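Side-chain contacts in fatty acid binding protein homolog (Echinococcus granulosus, PDB 1O8V), which binds fatty acids such as palmitate inside a beta-barrel and has been implicated in acquiring, storing and transporting lipids in a tapeworm parasite: residues L24-V29 / T76-E81; R31-L36 / E56-T61; V82-T87 / M93-D98; I106-E111 / L115-K120. All coordinates share one frame; numbering follows the deposited sequence.

Interaction 1: residues L24-V29 / T76-E81; sequences LGVDFV and TPDSRE. With PLM (palmitic acid), chain B.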
# COMPACT_ATOMS: atom_id res chain seq x y z
N LEU A 24 -5.18 -12.72 5.55
CA LEU A 24 -4.88 -11.81 6.67
C LEU A 24 -5.97 -11.80 7.75
O LEU A 24 -5.79 -11.18 8.80
CB LEU A 24 -4.67 -10.40 6.16
CG LEU A 24 -3.39 -10.17 5.37
CD1 LEU A 24 -3.38 -8.79 4.72
CD2 LEU A 24 -2.18 -10.38 6.27
N GLY A 25 -7.09 -12.47 7.50
CA GLY A 25 -8.14 -12.53 8.50
C GLY A 25 -9.12 -11.38 8.48
O GLY A 25 -9.89 -11.19 9.46
N VAL A 26 -9.15 -10.63 7.38
CA VAL A 26 -10.08 -9.53 7.23
C VAL A 26 -11.50 -10.11 7.22
O VAL A 26 -11.77 -11.12 6.56
CB VAL A 26 -9.81 -8.74 5.95
CG1 VAL A 26 -10.76 -7.58 5.84
CG2 VAL A 26 -8.34 -8.23 5.93
N ASP A 27 -12.41 -9.47 7.94
CA ASP A 27 -13.76 -10.01 8.06
C ASP A 27 -14.60 -9.81 6.81
O ASP A 27 -14.25 -9.01 5.93
CB ASP A 27 -14.47 -9.53 9.35
CG ASP A 27 -14.78 -8.07 9.37
OD1 ASP A 27 -14.90 -7.42 8.31
OD2 ASP A 27 -14.98 -7.47 10.46
N PHE A 28 -15.69 -10.57 6.72
CA PHE A 28 -16.51 -10.62 5.53
C PHE A 28 -16.96 -9.26 5.05
O PHE A 28 -16.87 -8.97 3.86
CB PHE A 28 -17.73 -11.51 5.82
CG PHE A 28 -18.65 -11.69 4.67
CD1 PHE A 28 -19.68 -10.78 4.44
CD2 PHE A 28 -18.49 -12.77 3.80
CE1 PHE A 28 -20.55 -10.94 3.38
CE2 PHE A 28 -19.37 -12.94 2.74
CZ PHE A 28 -20.40 -12.03 2.53
N VAL A 29 -17.48 -8.45 5.95
CA VAL A 29 -18.04 -7.16 5.54
C VAL A 29 -16.96 -6.25 4.99
O VAL A 29 -17.17 -5.58 3.96
CB VAL A 29 -18.76 -6.50 6.71
CG1 VAL A 29 -19.20 -5.07 6.36
CG2 VAL A 29 -19.96 -7.31 7.04
N THR A 76 -3.35 -0.53 9.54
CA THR A 76 -3.84 -0.86 8.20
C THR A 76 -5.31 -0.45 8.04
O THR A 76 -5.98 -0.18 9.03
CB THR A 76 -3.69 -2.38 7.95
OG1 THR A 76 -4.49 -3.12 8.90
CG2 THR A 76 -2.26 -2.82 8.18
N PRO A 77 -5.80 -0.41 6.81
CA PRO A 77 -7.19 -0.01 6.57
C PRO A 77 -8.21 -0.89 7.27
O PRO A 77 -9.26 -0.39 7.59
CB PRO A 77 -7.33 -0.11 5.06
CG PRO A 77 -5.96 0.13 4.55
CD PRO A 77 -5.08 -0.61 5.54
N ASP A 78 -7.89 -2.17 7.52
CA ASP A 78 -8.78 -3.10 8.22
C ASP A 78 -8.55 -3.10 9.74
O ASP A 78 -9.08 -3.94 10.45
CB ASP A 78 -8.62 -4.53 7.66
CG ASP A 78 -7.26 -5.07 7.85
OD1 ASP A 78 -6.29 -4.41 7.40
OD2 ASP A 78 -7.05 -6.14 8.43
N SER A 79 -7.74 -2.16 10.20
CA SER A 79 -7.51 -1.84 11.62
C SER A 79 -6.73 -2.95 12.35
O SER A 79 -7.15 -3.47 13.40
CB SER A 79 -8.82 -1.54 12.34
OG SER A 79 -8.52 -0.95 13.60
N ARG A 80 -5.64 -3.41 11.72
CA ARG A 80 -4.60 -4.16 12.40
C ARG A 80 -3.49 -3.19 12.74
O ARG A 80 -3.10 -2.37 11.90
CB ARG A 80 -4.03 -5.28 11.53
CG ARG A 80 -4.90 -6.50 11.41
CD ARG A 80 -4.39 -7.54 10.38
NE ARG A 80 -4.52 -6.97 9.05
CZ ARG A 80 -3.51 -6.70 8.22
NH1 ARG A 80 -2.27 -7.02 8.53
NH2 ARG A 80 -3.77 -6.06 7.10
N GLU A 81 -2.94 -3.34 13.93
CA GLU A 81 -1.74 -2.61 14.36
C GLU A 81 -0.53 -3.38 13.85
O GLU A 81 -0.37 -4.56 14.14
CB GLU A 81 -1.68 -2.52 15.89
CG GLU A 81 -2.69 -1.55 16.48
CD GLU A 81 -2.50 -1.30 17.97
OE1 GLU A 81 -1.34 -1.31 18.45
OE2 GLU A 81 -3.51 -1.08 18.67
C1 PLM B . -1.92 -0.72 -2.35
O1 PLM B . -2.75 -0.71 -3.34
O2 PLM B . -1.16 0.34 -2.20
C2 PLM B . -1.86 -1.95 -1.44
C3 PLM B . -2.05 -1.61 0.03
C4 PLM B . -2.19 -2.92 0.81
C5 PLM B . -2.26 -2.64 2.31
C6 PLM B . -2.26 -3.92 3.17
C7 PLM B . -3.46 -4.86 2.98
C8 PLM B . -4.55 -4.50 3.95
C9 PLM B . -5.85 -5.27 3.76
CA PLM B . -7.02 -4.41 4.19
CB PLM B . -8.09 -4.26 3.14
CC PLM B . -9.22 -3.30 3.53
CD PLM B . -9.72 -2.54 2.32
CE PLM B . -9.19 -1.12 2.19
CF PLM B . -9.64 -0.50 0.87
CG PLM B . -9.15 0.92 0.65
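D78 OD1 accepts two bonds from its own segment, while the same carboxylate leans on V26 across the contact. In the fatty-acid-binding protein fold this is the portal region, where the link between helices 17-24 and 28-36 faces the turn between strands 72-75 and 81-89. T76 OG1 donates to D78 OD1 at 2.7 Å, from above the carboxylate plane. R80 NH2 donates to the same oxygen at 3.0 Å, on the syn side. R80 NE completes a side-on grip, reaching the syn lone pair of D78 OD2 at 2.7 Å with an almost straight N-H (167°). The two nitrogens fix the rotation of the carboxylate. S79 N to T76 O closes the type I turn T76-S79, and R80 N to T76 OG1 holds the residue after it. R80 NH1 turns to a second acid, D99.

The segment 24-29 brings only carbon to this network. V26 CG2 touches D78 OD2 at 3.5 Å, the two side chains crossing at about a right angle. L24 CD1 covers one guanidinium face of R80, 3.6 Å from NH2, and T76 OG1 lies over the other. G25, in a Schellman motif, ends the helix between these two contacts. The palmitate chain passes alongside the network. Its C8 lies at the guanidinium edge, 3.6 Å from R80 NH2, and its CA atom approaches D78 OD1 to 3.3 Å.

Interaction 2: residues R31-L36 / E56-T61; sequences RKMGNL and ESTFKT. With PLM (palmitic acid), chain B.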
# COMPACT_ATOMS: atom_id res chain seq x y z
N ARG A 31 -14.09 -7.21 3.69
CA ARG A 31 -13.60 -7.75 2.44
C ARG A 31 -14.50 -7.35 1.28
O ARG A 31 -14.00 -7.06 0.19
CB ARG A 31 -13.47 -9.27 2.48
CG ARG A 31 -12.45 -9.78 3.47
CD ARG A 31 -11.95 -11.20 3.19
NE ARG A 31 -13.05 -12.11 2.84
CZ ARG A 31 -13.80 -12.80 3.71
NH1 ARG A 31 -13.60 -12.72 5.01
NH2 ARG A 31 -14.76 -13.59 3.25
N LYS A 32 -15.81 -7.35 1.50
CA LYS A 32 -16.78 -6.88 0.51
C LYS A 32 -16.45 -5.46 0.09
O LYS A 32 -16.42 -5.15 -1.10
CB LYS A 32 -18.20 -6.94 1.09
CG LYS A 32 -19.31 -6.66 0.12
CD LYS A 32 -20.66 -6.72 0.83
CE LYS A 32 -21.74 -6.04 0.02
NZ LYS A 32 -23.08 -6.15 0.66
N MET A 33 -16.20 -4.60 1.07
CA MET A 33 -15.79 -3.22 0.79
C MET A 33 -14.45 -3.18 0.07
O MET A 33 -14.30 -2.49 -0.94
CB MET A 33 -15.68 -2.44 2.10
CG MET A 33 -15.20 -1.00 1.91
SD MET A 33 -16.45 0.18 1.35
CE MET A 33 -18.02 -0.75 1.49
N GLY A 34 -13.48 -3.92 0.57
CA GLY A 34 -12.14 -3.90 0.02
C GLY A 34 -12.09 -4.32 -1.44
O GLY A 34 -11.24 -3.86 -2.19
N ASN A 35 -13.00 -5.21 -1.83
CA ASN A 35 -13.03 -5.72 -3.19
C ASN A 35 -13.72 -4.74 -4.16
O ASN A 35 -13.56 -4.86 -5.39
CB ASN A 35 -13.72 -7.11 -3.21
CG ASN A 35 -12.82 -8.24 -2.67
OD1 ASN A 35 -11.63 -8.28 -2.97
ND2 ASN A 35 -13.40 -9.17 -1.87
N LEU A 36 -14.50 -3.82 -3.61
CA LEU A 36 -15.26 -2.85 -4.40
C LEU A 36 -14.44 -1.58 -4.69
O LEU A 36 -14.50 -1.01 -5.79
CB LEU A 36 -16.58 -2.46 -3.68
CG LEU A 36 -17.84 -3.32 -3.83
CD1 LEU A 36 -18.92 -2.90 -2.85
CD2 LEU A 36 -18.36 -3.31 -5.26
N GLU A 56 -7.23 7.65 -0.36
CA GLU A 56 -8.60 8.18 -0.29
C GLU A 56 -9.54 7.23 -1.01
O GLU A 56 -9.28 6.84 -2.15
CB GLU A 56 -8.67 9.55 -0.98
CG GLU A 56 -7.83 10.65 -0.34
CD GLU A 56 -7.90 11.97 -1.09
OE1 GLU A 56 -8.02 11.95 -2.34
OE2 GLU A 56 -7.84 13.03 -0.43
N SER A 57 -10.62 6.84 -0.35
CA SER A 57 -11.67 6.04 -0.98
C SER A 57 -13.00 6.21 -0.25
O SER A 57 -13.06 6.82 0.82
CB SER A 57 -11.29 4.56 -1.03
OG SER A 57 -11.46 3.92 0.22
N THR A 58 -14.06 5.65 -0.82
CA THR A 58 -15.36 5.69 -0.18
C THR A 58 -15.34 5.00 1.20
O THR A 58 -16.12 5.35 2.08
CB THR A 58 -16.44 5.08 -1.10
OG1 THR A 58 -17.74 5.28 -0.52
CG2 THR A 58 -16.30 3.58 -1.22
N PHE A 59 -14.41 4.08 1.42
CA PHE A 59 -14.25 3.44 2.73
C PHE A 59 -13.82 4.42 3.84
O PHE A 59 -14.48 4.56 4.87
CB PHE A 59 -13.25 2.29 2.60
CG PHE A 59 -13.12 1.42 3.82
CD1 PHE A 59 -14.20 1.15 4.65
CD2 PHE A 59 -11.89 0.82 4.10
CE1 PHE A 59 -14.05 0.32 5.77
CE2 PHE A 59 -11.74 -0.00 5.21
CZ PHE A 59 -12.82 -0.26 6.04
N LYS A 60 -12.70 5.11 3.60
CA LYS A 60 -12.15 6.07 4.56
C LYS A 60 -10.91 6.71 3.95
O LYS A 60 -10.43 6.26 2.90
CB LYS A 60 -11.76 5.40 5.90
CG LYS A 60 -11.00 4.08 5.75
CD LYS A 60 -10.51 3.52 7.12
CE LYS A 60 -11.50 2.55 7.76
NZ LYS A 60 -10.90 1.69 8.83
N THR A 61 -10.40 7.75 4.58
CA THR A 61 -9.08 8.26 4.23
C THR A 61 -8.13 7.65 5.23
O THR A 61 -8.42 7.66 6.42
CB THR A 61 -9.03 9.78 4.34
OG1 THR A 61 -9.83 10.37 3.31
CG2 THR A 61 -7.61 10.31 4.07
C1 PLM B . -1.92 -0.72 -2.35
O1 PLM B . -2.75 -0.71 -3.34
O2 PLM B . -1.16 0.34 -2.20
C2 PLM B . -1.86 -1.95 -1.44
C3 PLM B . -2.05 -1.61 0.03
C4 PLM B . -2.19 -2.92 0.81
C5 PLM B . -2.26 -2.64 2.31
C6 PLM B . -2.26 -3.92 3.17
C7 PLM B . -3.46 -4.86 2.98
C8 PLM B . -4.55 -4.50 3.95
C9 PLM B . -5.85 -5.27 3.76
CA PLM B . -7.02 -4.41 4.19
CB PLM B . -8.09 -4.26 3.14
CC PLM B . -9.22 -3.30 3.53
CD PLM B . -9.72 -2.54 2.32
CE PLM B . -9.19 -1.12 2.19
CF PLM B . -9.64 -0.50 0.87
CG PLM B . -9.15 0.92 0.65
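M33 reaches from helix 28-36 to T58 and F59 of the loop that follows strand 50-56. Just ahead of these two, S57 shapes the loop. Its OG accepts a bent bond from F59 N at 3.2 Å (136°), which makes an ST turn. The same OG touches the end of the fatty acid, 3.8 Å from palmitate CG.

T58 comes next and adds a light touch. Its methyl CG2 sits 4.3 Å from M33 SD, near the surface.

F59 carries most of the contact. With CG anti to the backbone N (chi1 -172°), its ring is placed to turn CD1 to M33 and CD2 to the palmitate. M33 CG meets the ring obliquely, 3.6 Å from F59 CD1. The bend of the M33 chain at chi2 (79°) brings SD beside the ring. M33 SD lies 5.0 Å from the F59 ring centroid, an oblique Met-aromatic contact. At the other ortho carbon, F59 CD2 meets palmitate CE at 3.8 Å. The ring thus stands between M33 and the ligand tail.

K60 follows and lays CE over one face of F59, offset toward the rim. From the helix, G34 CA also reaches the ligand, 3.6 Å from palmitate CD. A helix and a phenylalanine-bearing turn enclosing the lipid tail are characteristic of the portal in fatty-acid-binding proteins.

Interaction 3: residues V82-T87 / M93-D98; sequences VASLIT and MKHEQD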
# COMPACT_ATOMS: atom_id res chain seq x y z
N VAL A 82 0.28 -2.73 13.03
CA VAL A 82 1.44 -3.40 12.47
C VAL A 82 2.72 -2.63 12.66
O VAL A 82 2.70 -1.41 12.82
CB VAL A 82 1.23 -3.69 10.97
CG1 VAL A 82 -0.03 -4.51 10.79
CG2 VAL A 82 1.17 -2.42 10.14
N ALA A 83 3.83 -3.34 12.65
CA ALA A 83 5.15 -2.73 12.61
C ALA A 83 5.56 -2.67 11.16
O ALA A 83 5.65 -3.71 10.48
CB ALA A 83 6.13 -3.54 13.41
N SER A 84 5.83 -1.47 10.68
CA SER A 84 6.16 -1.26 9.26
C SER A 84 7.54 -0.69 9.01
O SER A 84 8.12 -0.05 9.89
CB SER A 84 5.10 -0.35 8.63
OG SER A 84 3.84 -1.00 8.72
N LEU A 85 8.05 -0.90 7.80
CA LEU A 85 9.37 -0.44 7.41
C LEU A 85 9.34 -0.28 5.90
O LEU A 85 8.99 -1.19 5.17
CB LEU A 85 10.44 -1.48 7.79
CG LEU A 85 11.90 -1.09 7.59
CD1 LEU A 85 12.36 0.06 8.40
CD2 LEU A 85 12.73 -2.31 7.98
N ILE A 86 9.69 0.90 5.44
CA ILE A 86 9.70 1.21 4.03
C ILE A 86 11.12 1.61 3.61
O ILE A 86 11.74 2.46 4.25
CB ILE A 86 8.72 2.36 3.75
CG1 ILE A 86 7.28 1.91 4.03
CG2 ILE A 86 8.87 2.81 2.28
CD1 ILE A 86 6.23 2.98 3.91
N THR A 87 11.62 1.00 2.54
CA THR A 87 12.86 1.42 1.91
C THR A 87 12.67 1.50 0.42
O THR A 87 11.64 1.08 -0.12
CB THR A 87 14.01 0.45 2.25
OG1 THR A 87 13.63 -0.89 1.90
CG2 THR A 87 14.26 0.41 3.73
N MET A 93 9.88 0.54 -4.26
CA MET A 93 9.52 0.83 -2.89
C MET A 93 9.15 -0.49 -2.23
O MET A 93 8.25 -1.18 -2.70
CB MET A 93 8.38 1.84 -2.83
CG MET A 93 8.09 2.25 -1.39
SD MET A 93 6.51 3.06 -1.03
CE MET A 93 6.48 4.21 -2.37
N LYS A 94 9.83 -0.81 -1.13
CA LYS A 94 9.61 -2.02 -0.37
C LYS A 94 8.99 -1.62 0.96
O LYS A 94 9.59 -0.92 1.76
CB LYS A 94 10.93 -2.78 -0.16
CG LYS A 94 11.54 -3.30 -1.46
CD LYS A 94 12.96 -3.75 -1.26
CE LYS A 94 13.05 -5.21 -0.85
NZ LYS A 94 14.47 -5.55 -0.54
N HIS A 95 7.79 -2.11 1.21
CA HIS A 95 6.99 -1.73 2.35
C HIS A 95 6.53 -3.03 3.03
O HIS A 95 5.68 -3.74 2.51
CB HIS A 95 5.81 -0.91 1.83
CG HIS A 95 4.84 -0.43 2.87
ND1 HIS A 95 3.74 0.33 2.52
CD2 HIS A 95 4.80 -0.56 4.22
CE1 HIS A 95 3.04 0.59 3.60
NE2 HIS A 95 3.66 0.10 4.65
N GLU A 96 7.11 -3.35 4.19
CA GLU A 96 6.67 -4.51 4.97
C GLU A 96 5.74 -4.10 6.10
O GLU A 96 5.88 -3.02 6.65
CB GLU A 96 7.83 -5.29 5.57
CG GLU A 96 8.61 -4.49 6.60
CD GLU A 96 9.82 -5.24 7.14
OE1 GLU A 96 10.88 -5.34 6.47
OE2 GLU A 96 9.70 -5.69 8.29
N GLN A 97 4.83 -4.99 6.46
CA GLN A 97 3.86 -4.78 7.55
C GLN A 97 3.76 -6.07 8.35
O GLN A 97 3.20 -7.06 7.87
CB GLN A 97 2.47 -4.44 7.01
CG GLN A 97 2.39 -3.18 6.19
CD GLN A 97 1.07 -3.00 5.55
OE1 GLN A 97 0.48 -3.97 5.05
NE2 GLN A 97 0.63 -1.75 5.44
N ASP A 98 4.26 -6.07 9.58
CA ASP A 98 4.23 -7.24 10.44
C ASP A 98 3.11 -7.07 11.46
O ASP A 98 3.17 -6.19 12.32
CB ASP A 98 5.59 -7.35 11.15
CG ASP A 98 5.62 -8.42 12.19
OD1 ASP A 98 4.77 -9.34 12.15
OD2 ASP A 98 6.51 -8.40 13.07
O HOH W 1 8.25 -4.93 10.48
O HOH W 2 10.62 -3.35 4.38
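I86 lays its CD1 methyl over the centre of the H95 imidazole, 3.7 Å from the ring centroid, a CH-pi contact within a beta hairpin. Two torsions put it there: I86 CG1 is anti to the carbonyl carbon (chi1 -66°), and the chain beyond is extended. The other branch, I86 CG2, packs on M93 CG at 3.8 Å. S84 OG lies 3.6 Å from Q97 CG on this inner face; V82 CG2 touches Q97 CB at 3.9 Å.

The face of A83, L85, T87, K94, E96 and D98 is more open to solvent. E96 sends CG between its backbone N and carbonyl carbon (chi1 65°) and then runs extended, side by side with L85. Its CG comes within 3.7 Å of L85 CB. One water bridges E96 OE2 to A83 O, another E96 OE1 to L85 O. Six backbone bonds join the strands, from K94 N to T87 O at 2.8 Å up to L85 N to E96 O at 3.2 Å.

The inner polar ends converge on E74 OE1, which bonds S84 OG, H95 NE2 and Q97 NE2. H95 ND1 bonds R108 NH1. An imidazole set between a carboxylate and a guanidinium may well be polarised.

Interaction 4: residues I106-E111 / L115-K120; sequences IERVVE and LKATVK. With PLM (palmitic acid), chain B.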
# COMPACT_ATOMS: atom_id res chain seq x y z
N ILE A 106 4.74 -5.50 0.45
CA ILE A 106 4.24 -4.67 -0.64
C ILE A 106 5.47 -4.17 -1.41
O ILE A 106 6.46 -3.76 -0.83
CB ILE A 106 3.42 -3.47 -0.10
CG1 ILE A 106 2.33 -3.96 0.85
CG2 ILE A 106 2.85 -2.67 -1.24
CD1 ILE A 106 1.72 -2.84 1.69
N GLU A 107 5.40 -4.23 -2.74
CA GLU A 107 6.43 -3.66 -3.60
C GLU A 107 5.72 -2.72 -4.55
O GLU A 107 4.76 -3.13 -5.19
CB GLU A 107 7.17 -4.75 -4.41
CG GLU A 107 7.91 -5.82 -3.60
CD GLU A 107 8.22 -7.11 -4.41
OE1 GLU A 107 7.92 -7.19 -5.62
OE2 GLU A 107 8.77 -8.09 -3.81
N ARG A 108 6.18 -1.48 -4.65
CA ARG A 108 5.63 -0.54 -5.61
C ARG A 108 6.70 -0.21 -6.64
O ARG A 108 7.82 0.09 -6.27
CB ARG A 108 5.16 0.73 -4.92
CG ARG A 108 3.97 0.48 -3.97
CD ARG A 108 3.48 1.70 -3.22
NE ARG A 108 2.32 1.34 -2.41
CZ ARG A 108 2.36 1.09 -1.12
NH1 ARG A 108 3.48 1.13 -0.44
NH2 ARG A 108 1.25 0.71 -0.51
N VAL A 109 6.33 -0.28 -7.90
CA VAL A 109 7.24 0.12 -8.99
C VAL A 109 6.53 1.04 -9.96
O VAL A 109 5.33 0.89 -10.18
CB VAL A 109 7.77 -1.09 -9.72
CG1 VAL A 109 8.46 -2.03 -8.75
CG2 VAL A 109 6.67 -1.82 -10.48
N VAL A 110 7.28 1.99 -10.51
CA VAL A 110 6.73 2.96 -11.44
C VAL A 110 7.45 2.82 -12.78
O VAL A 110 8.68 2.77 -12.86
CB VAL A 110 6.91 4.36 -10.92
CG1 VAL A 110 6.69 5.43 -12.03
CG2 VAL A 110 5.97 4.61 -9.75
N GLU A 111 6.65 2.80 -13.83
CA GLU A 111 7.18 2.89 -15.18
C GLU A 111 6.26 3.83 -15.92
O GLU A 111 5.10 3.51 -16.19
CB GLU A 111 7.21 1.54 -15.85
CG GLU A 111 7.75 1.57 -17.29
CD GLU A 111 9.18 2.07 -17.40
OE1 GLU A 111 10.06 1.52 -16.70
OE2 GLU A 111 9.43 3.05 -18.14
N LEU A 115 1.85 2.97 -11.91
CA LEU A 115 2.41 2.42 -10.66
C LEU A 115 1.80 1.05 -10.42
O LEU A 115 0.58 0.91 -10.44
CB LEU A 115 2.09 3.35 -9.50
CG LEU A 115 2.72 3.06 -8.14
CD1 LEU A 115 2.90 4.35 -7.39
CD2 LEU A 115 1.86 2.07 -7.35
N LYS A 116 2.63 0.05 -10.17
CA LYS A 116 2.16 -1.30 -9.89
C LYS A 116 2.54 -1.66 -8.46
O LYS A 116 3.71 -1.63 -8.10
CB LYS A 116 2.71 -2.34 -10.88
CG LYS A 116 2.02 -2.32 -12.23
CD LYS A 116 2.14 -3.69 -12.93
CE LYS A 116 1.29 -3.75 -14.19
NZ LYS A 116 -0.13 -4.17 -13.96
N ALA A 117 1.53 -2.01 -7.67
CA ALA A 117 1.73 -2.42 -6.28
C ALA A 117 1.50 -3.90 -6.18
O ALA A 117 0.36 -4.37 -6.35
CB ALA A 117 0.79 -1.70 -5.38
N THR A 118 2.55 -4.66 -5.90
CA THR A 118 2.44 -6.10 -5.67
C THR A 118 2.34 -6.33 -4.17
O THR A 118 3.16 -5.80 -3.43
CB THR A 118 3.68 -6.80 -6.22
OG1 THR A 118 3.77 -6.57 -7.63
CG2 THR A 118 3.61 -8.32 -6.05
N VAL A 119 1.35 -7.09 -3.75
CA VAL A 119 1.11 -7.38 -2.34
C VAL A 119 1.19 -8.88 -2.17
O VAL A 119 0.53 -9.66 -2.88
CB VAL A 119 -0.30 -6.89 -1.91
CG1 VAL A 119 -0.54 -7.10 -0.44
CG2 VAL A 119 -0.48 -5.44 -2.29
N LYS A 120 2.01 -9.30 -1.21
CA LYS A 120 2.27 -10.71 -0.96
C LYS A 120 2.07 -11.04 0.51
O LYS A 120 2.56 -10.31 1.37
CB LYS A 120 3.68 -11.07 -1.37
CG LYS A 120 3.90 -11.00 -2.87
CD LYS A 120 5.25 -11.55 -3.24
CE LYS A 120 6.35 -10.64 -2.84
NZ LYS A 120 6.73 -9.80 -3.98
C1 PLM B . -1.92 -0.72 -2.35
O1 PLM B . -2.75 -0.71 -3.34
O2 PLM B . -1.16 0.34 -2.20
C2 PLM B . -1.86 -1.95 -1.44
C3 PLM B . -2.05 -1.61 0.03
C4 PLM B . -2.19 -2.92 0.81
C5 PLM B . -2.26 -2.64 2.31
C6 PLM B . -2.26 -3.92 3.17
C7 PLM B . -3.46 -4.86 2.98
C8 PLM B . -4.55 -4.50 3.95
C9 PLM B . -5.85 -5.27 3.76
CA PLM B . -7.02 -4.41 4.19
CB PLM B . -8.09 -4.26 3.14
CC PLM B . -9.22 -3.30 3.53
CD PLM B . -9.72 -2.54 2.32
CE PLM B . -9.19 -1.12 2.19
CF PLM B . -9.64 -0.50 0.87
CG PLM B . -9.15 0.92 0.65
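R108 and A117 face each other as a non-hydrogen-bonded pair on the inner side of a beta hairpin, with R108 CG 4.1 Å from A117 CB. This inner side is the closely filled part of the contact. V110 CG2 packs on L115 CD1 at 3.9 Å. I106 and V119 are looser toward each other, but both touch the ligand: V119 CG2 lies 3.8 Å from palmitate C2, and I106 CD1 approaches C4 and C5.

R108 runs extended from CG to NE along the barrel interior. Its NH2 donates to palmitate O2 at 3.0 Å, almost straight (174°) and in the guanidinium plane. I106 CG2 covers the centre of one guanidinium face. Y130 OH and R128 NE bond the ligand as well, so R108, R128 and Y130 share its polar end. A buried arginine and tyrosine gripping the carboxylate are characteristic of many members of this family.

The outer side is partly exposed, and polar and aliphatic chains meet there at a few points. K120 bends at chi3 and chi4 to bring NZ back to E107 OE2, a 2.7 Å salt bridge made from above the carboxylate plane. V109 CG2 rests 4.0 Å from K116 CB, while K116 NZ leads away to T129 OG1.

Four backbone bonds between E107 and T118 and between V109 and K116 join the strands. Strand 92-98 pairs with the other edge of 103-111, and strand 124-132 with the other edge of 114-121. F5 and W9 of the N-terminal part cover V110 and L115.

How the interactions relate
One palmitate runs through the set. Interaction 4 holds its carboxylate in part, through R108, and interactions 1 and 2 enclose its tail, with centres 20 and 19 Å from that of interaction 4. Interactions 1 and 2 share helix 28-36 and touch directly. R31 NH1, 2.9 Å from V26 O, probably bonds the helix to the link before it. K60 NZ, 2.9 Å from P77 O, probably bonds the two portal turns. Interactions 3 and 4 are neighbouring hairpins of the barrel. They join through M93 O to R108 N and H95 O to I106 N, both 2.9 Å. Interaction 3 also meets interaction 1, where T76 CG2 packs 3.8 Å from V82 CG1.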